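Local coordinates for protein VIN1 (Oscarella pearsei, PDB 6BFI) that binds actin filaments as a vinculin homolog of a sponge and may play a role in cell-cell adhesion, at residues Gln362-Thr374 / Ile494-Arg506. Numbering follows the deposited sequence.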
loop_
_atom_site.group_PDB
_atom_site.type_symbol
_atom_site.label_atom_id
_atom_site.label_comp_id
_atom_site.label_asym_id
_atom_site.label_seq_id
_atom_site.Cartn_x
_atom_site.Cartn_y
_atom_site.Cartn_z
ATOM N N GLN A 362 -4.264 -4.323 23.556
ATOM C CA GLN A 362 -3.490 -5.561 23.566
ATOM C C GLN A 362 -4.393 -6.779 23.415
ATOM O O GLN A 362 -4.040 -7.737 22.717
ATOM C CB GLN A 362 -2.665 -5.660 24.849
ATOM C CG GLN A 362 -1.671 -6.815 24.850
ATOM C CD GLN A 362 -0.659 -6.715 23.718
ATOM O OE1 GLN A 362 -0.283 -5.620 23.300
ATOM N NE2 GLN A 362 -0.219 -7.861 23.215
ATOM N N GLU A 363 -5.564 -6.761 24.057
ATOM C CA GLU A 363 -6.480 -7.890 23.923
ATOM C C GLU A 363 -7.084 -7.957 22.525
ATOM O O GLU A 363 -7.421 -9.048 22.051
ATOM C CB GLU A 363 -7.582 -7.807 24.979
ATOM C CG GLU A 363 -7.733 -9.068 25.829
ATOM C CD GLU A 363 -6.507 -9.364 26.682
ATOM O OE1 GLU A 363 -5.521 -9.919 26.151
ATOM O OE2 GLU A 363 -6.529 -9.037 27.888
ATOM N N ILE A 364 -7.234 -6.812 21.855
ATOM C CA ILE A 364 -7.658 -6.823 20.458
ATOM C C ILE A 364 -6.604 -7.511 19.599
ATOM O O ILE A 364 -6.916 -8.373 18.762
ATOM C CB ILE A 364 -7.942 -5.392 19.971
ATOM C CG1 ILE A 364 -9.239 -4.873 20.595
ATOM C CG2 ILE A 364 -8.012 -5.343 18.456
ATOM C CD1 ILE A 364 -9.590 -3.461 20.179
ATOM N N ARG A 365 -5.332 -7.153 19.806
ATOM C CA ARG A 365 -4.259 -7.842 19.095
ATOM C C ARG A 365 -4.267 -9.337 19.395
ATOM O O ARG A 365 -4.058 -10.161 18.493
ATOM C CB ARG A 365 -2.908 -7.227 19.460
ATOM C CG ARG A 365 -2.694 -5.842 18.884
ATOM C CD ARG A 365 -1.219 -5.497 18.815
ATOM N NE ARG A 365 -0.658 -5.228 20.134
ATOM C CZ ARG A 365 -0.595 -4.019 20.681
ATOM N NH1 ARG A 365 -1.061 -2.967 20.020
ATOM N NH2 ARG A 365 -0.066 -3.860 21.887
ATOM N N LYS A 366 -4.518 -9.709 20.652
ATOM C CA LYS A 366 -4.557 -11.125 21.008
ATOM C C LYS A 366 -5.715 -11.834 20.316
ATOM O O LYS A 366 -5.581 -12.990 19.896
ATOM C CB LYS A 366 -4.652 -11.279 22.527
ATOM C CG LYS A 366 -4.357 -12.686 23.029
ATOM C CD LYS A 366 -3.982 -12.678 24.507
ATOM C CE LYS A 366 -3.322 -13.988 24.921
ATOM N NZ LYS A 366 -2.732 -13.919 26.291
ATOM N N ALA A 367 -6.856 -11.157 20.177
ATOM C CA ALA A 367 -7.999 -11.765 19.506
ATOM C C ALA A 367 -7.710 -11.987 18.027
ATOM O O ALA A 367 -8.050 -13.042 17.475
ATOM C CB ALA A 367 -9.243 -10.900 19.691
ATOM N N LEU A 368 -7.078 -11.010 17.371
ATOM C CA LEU A 368 -6.720 -11.201 15.968
ATOM C C LEU A 368 -5.709 -12.331 15.805
ATOM O O LEU A 368 -5.841 -13.172 14.905
ATOM C CB LEU A 368 -6.178 -9.900 15.373
ATOM C CG LEU A 368 -7.212 -9.028 14.659
ATOM C CD1 LEU A 368 -8.327 -8.613 15.608
ATOM C CD2 LEU A 368 -6.545 -7.811 14.033
ATOM N N ALA A 369 -4.696 -12.373 16.676
ATOM C CA ALA A 369 -3.736 -13.471 16.631
ATOM C C ALA A 369 -4.410 -14.814 16.879
ATOM O O ALA A 369 -3.960 -15.840 16.357
ATOM C CB ALA A 369 -2.620 -13.240 17.649
ATOM N N GLU A 370 -5.491 -14.829 17.664
ATOM C CA GLU A 370 -6.212 -16.074 17.904
ATOM C C GLU A 370 -7.000 -16.499 16.671
ATOM O O GLU A 370 -7.004 -17.681 16.305
ATOM C CB GLU A 370 -7.136 -15.920 19.112
ATOM C CG GLU A 370 -7.446 -17.225 19.824
ATOM C CD GLU A 370 -8.522 -17.076 20.881
ATOM O OE1 GLU A 370 -9.408 -16.213 20.709
ATOM O OE2 GLU A 370 -8.483 -17.822 21.882
ATOM N N ARG A 371 -7.675 -15.546 16.017
ATOM C CA ARG A 371 -8.342 -15.849 14.754
ATOM C C ARG A 371 -7.360 -16.419 13.741
ATOM O O ARG A 371 -7.672 -17.389 13.040
ATOM C CB ARG A 371 -9.014 -14.596 14.195
ATOM C CG ARG A 371 -10.436 -14.370 14.690
ATOM C CD ARG A 371 -11.418 -15.337 14.042
ATOM N NE ARG A 371 -11.537 -15.117 12.603
ATOM C CZ ARG A 371 -12.401 -14.277 12.040
ATOM N NH1 ARG A 371 -13.232 -13.572 12.797
ATOM N NH2 ARG A 371 -12.435 -14.141 10.719
ATOM N N VAL A 372 -6.164 -15.834 13.653
ATOM C CA VAL A 372 -5.167 -16.356 12.723
ATOM C C VAL A 372 -4.718 -17.752 13.143
ATOM O O VAL A 372 -4.583 -18.653 12.305
ATOM C CB VAL A 372 -3.983 -15.384 12.610
ATOM C CG1 VAL A 372 -2.874 -15.989 11.766
ATOM C CG2 VAL A 372 -4.454 -14.072 12.020
ATOM N N ALA A 373 -4.491 -17.958 14.444
ATOM C CA ALA A 373 -4.071 -19.272 14.921
ATOM C C ALA A 373 -5.112 -20.344 14.622
ATOM O O ALA A 373 -4.759 -21.510 14.414
ATOM C CB ALA A 373 -3.781 -19.223 16.420
ATOM N N THR A 374 -6.393 -19.974 14.590
ATOM C CA THR A 374 -7.436 -20.961 14.339
ATOM C C THR A 374 -7.637 -21.203 12.847
ATOM O O THR A 374 -7.697 -22.354 12.397
ATOM C CB THR A 374 -8.749 -20.512 14.979
ATOM O OG1 THR A 374 -8.566 -20.371 16.393
ATOM C CG2 THR A 374 -9.847 -21.534 14.711
ATOM N N ILE A 494 0.162 -9.357 11.881
ATOM C CA ILE A 494 -0.204 -9.829 13.211
ATOM C C ILE A 494 0.963 -9.689 14.180
ATOM O O ILE A 494 2.132 -9.871 13.814
ATOM C CB ILE A 494 -0.701 -11.283 13.119
ATOM C CG1 ILE A 494 -2.184 -11.308 12.751
ATOM C CG2 ILE A 494 -0.446 -12.053 14.407
ATOM C CD1 ILE A 494 -3.047 -10.513 13.696
ATOM N N ASP A 495 0.641 -9.334 15.427
ATOM C CA ASP A 495 1.630 -9.318 16.500
ATOM C C ASP A 495 2.123 -10.734 16.762
ATOM O O ASP A 495 1.350 -11.605 17.174
ATOM C CB ASP A 495 1.019 -8.717 17.766
ATOM C CG ASP A 495 2.065 -8.335 18.804
ATOM O OD1 ASP A 495 3.221 -8.801 18.705
ATOM O OD2 ASP A 495 1.724 -7.567 19.729
ATOM N N SER A 496 3.416 -10.959 16.531
ATOM C CA SER A 496 3.935 -12.322 16.522
ATOM C C SER A 496 4.033 -12.900 17.928
ATOM O O SER A 496 3.807 -14.099 18.123
ATOM C CB SER A 496 5.293 -12.356 15.831
ATOM O OG SER A 496 5.160 -12.006 14.463
ATOM N N LEU A 497 4.378 -12.069 18.918
ATOM C CA LEU A 497 4.460 -12.555 20.292
ATOM C C LEU A 497 3.117 -13.093 20.768
ATOM O O LEU A 497 3.057 -14.125 21.449
ATOM C CB LEU A 497 4.951 -11.438 21.214
ATOM C CG LEU A 497 4.961 -11.727 22.719
ATOM C CD1 LEU A 497 5.731 -13.004 23.030
ATOM C CD2 LEU A 497 5.550 -10.551 23.478
ATOM N N GLU A 498 2.027 -12.410 20.412
ATOM C CA GLU A 498 0.703 -12.913 20.762
ATOM C C GLU A 498 0.412 -14.234 20.061
ATOM O O GLU A 498 -0.192 -15.137 20.652
ATOM C CB GLU A 498 -0.367 -11.874 20.424
ATOM C CG GLU A 498 -0.357 -10.650 21.323
ATOM C CD GLU A 498 -0.672 -10.973 22.774
ATOM O OE1 GLU A 498 -1.188 -12.075 23.054
ATOM O OE2 GLU A 498 -0.402 -10.119 23.643
ATOM N N PHE A 499 0.836 -14.367 18.797
ATOM C CA PHE A 499 0.672 -15.640 18.101
ATOM C C PHE A 499 1.428 -16.752 18.815
ATOM O O PHE A 499 0.926 -17.875 18.939
ATOM C CB PHE A 499 1.140 -15.519 16.647
ATOM C CG PHE A 499 0.847 -16.738 15.805
ATOM C CD1 PHE A 499 1.722 -17.815 15.784
ATOM C CD2 PHE A 499 -0.302 -16.802 15.031
ATOM C CE1 PHE A 499 1.453 -18.934 15.017
ATOM C CE2 PHE A 499 -0.578 -17.920 14.256
ATOM C CZ PHE A 499 0.301 -18.986 14.248
ATOM N N MET A 500 2.635 -16.454 19.303
ATOM C CA MET A 500 3.421 -17.470 19.994
ATOM C C MET A 500 2.815 -17.830 21.343
ATOM O O MET A 500 2.891 -18.990 21.762
ATOM C CB MET A 500 4.865 -16.997 20.166
ATOM C CG MET A 500 5.597 -16.759 18.854
ATOM S SD MET A 500 5.459 -18.155 17.716
ATOM C CE MET A 500 6.338 -17.523 16.287
ATOM N N LYS A 501 2.210 -16.861 22.036
ATOM C CA LYS A 501 1.548 -17.168 23.302
ATOM C C LYS A 501 0.305 -18.021 23.075
ATOM O O LYS A 501 0.146 -19.082 23.692
ATOM C CB LYS A 501 1.183 -15.876 24.037
ATOM C CG LYS A 501 2.354 -15.177 24.715
ATOM C CD LYS A 501 1.902 -13.895 25.408
ATOM C CE LYS A 501 3.034 -13.265 26.207
ATOM N NZ LYS A 501 2.638 -11.952 26.790
ATOM N N VAL A 502 -0.590 -17.570 22.191
ATOM C CA VAL A 502 -1.816 -18.314 21.921
ATOM C C VAL A 502 -1.492 -19.716 21.421
ATOM O O VAL A 502 -2.075 -20.708 21.882
ATOM C CB VAL A 502 -2.695 -17.537 20.923
ATOM C CG1 VAL A 502 -3.926 -18.343 20.553
ATOM C CG2 VAL A 502 -3.099 -16.192 21.510
ATOM N N SER A 503 -0.543 -19.823 20.487
ATOM C CA SER A 503 -0.133 -21.130 19.985
ATOM C C SER A 503 0.512 -21.979 21.074
ATOM O O SER A 503 0.345 -23.202 21.080
ATOM C CB SER A 503 0.832 -20.964 18.810
ATOM O OG SER A 503 0.213 -20.286 17.732
ATOM N N GLU A 504 1.244 -21.356 21.999
ATOM C CA GLU A 504 1.840 -22.112 23.095
ATOM C C GLU A 504 0.763 -22.700 23.998
ATOM O O GLU A 504 0.846 -23.866 24.401
ATOM C CB GLU A 504 2.788 -21.216 23.894
ATOM C CG GLU A 504 3.643 -21.944 24.927
ATOM C CD GLU A 504 4.482 -20.992 25.764
ATOM O OE1 GLU A 504 4.255 -19.766 25.679
ATOM O OE2 GLU A 504 5.368 -21.466 26.509
ATOM N N ALA A 505 -0.266 -21.909 24.311
ATOM C CA ALA A 505 -1.339 -22.398 25.174
ATOM C C ALA A 505 -2.147 -23.491 24.484
ATOM O O ALA A 505 -2.390 -24.558 25.062
ATOM C CB ALA A 505 -2.244 -21.239 25.592
ATOM N N ARG A 506 -2.572 -23.242 23.241
ATOM C CA ARG A 506 -3.354 -24.236 22.511
ATOM C C ARG A 506 -2.566 -25.526 22.319
ATOM O O ARG A 506 -3.115 -26.625 22.467
ATOM C CB ARG A 506 -3.798 -23.666 21.162
ATOM C CG ARG A 506 -4.870 -22.592 21.276
ATOM C CD ARG A 506 -4.988 -21.759 20.007
ATOM N NE ARG A 506 -6.237 -21.997 19.289
ATOM C CZ ARG A 506 -6.313 -22.550 18.082
ATOM N NH1 ARG A 506 -5.208 -22.920 17.446
ATOM N NH2 ARG A 506 -7.494 -22.727 17.506
#
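Glu498 turns its CG away from its own carbonyl carbon (chi1 -71°) and then folds at chi2, while Gln362 swings CG anti to the backbone N (chi1 -171°); the two torsions bring carboxylate and amide together across a helix-helix crossing. Their bond, Gln362 NE2 to Glu498 OE2, is modelled at 2.3 Å, too short to be taken literally, and its detail is doubtful. The setting is the all-helical architecture of the vinculin/alpha-catenin family: helix 344-375 meets the first turns of helix 496-519, their local axes crossing at -61° with a closest approach of 8.6 Å. Alanines at the crossing probably help the axes come this close. The CB of Ala369 lies 3.8 Å from Glu498 CB, and one turn on Ala373 enters as a knob among Phe499, Val502, Ser503 and Arg506. Beside it, CE2 of the Phe499 ring touches Val372 CG1 at 3.9 Å, and Phe499 also touches Val544 of helix 524-550. Ile494, just ahead of helix 496-519, continues the apolar patch, its CD1 resting 3.6 Å from Leu368 CB.

Polar groups flank this apolar patch. The stem of Lys366, extended beyond CG, crosses Glu498 at about a right angle, with CD 3.2 Å from OE1; its NZ stays 4.0 Å from OE1, beyond salt-bridge range but probably near enough to favour a negative carboxylate. Asp495, the N-cap of helix 496-519, divides its oxygens: OD1 takes a weak capping bond from Leu497 N, whereas OD2 forms a long salt bridge with Arg365 NE, while NH1 of the same guanidinium pairs with Glu361. Near the opposite end, the guanidinium of Arg506 lays one face over Ala373 CB, and Thr374 OG1 donates to Glu370 O at 3.1 Å.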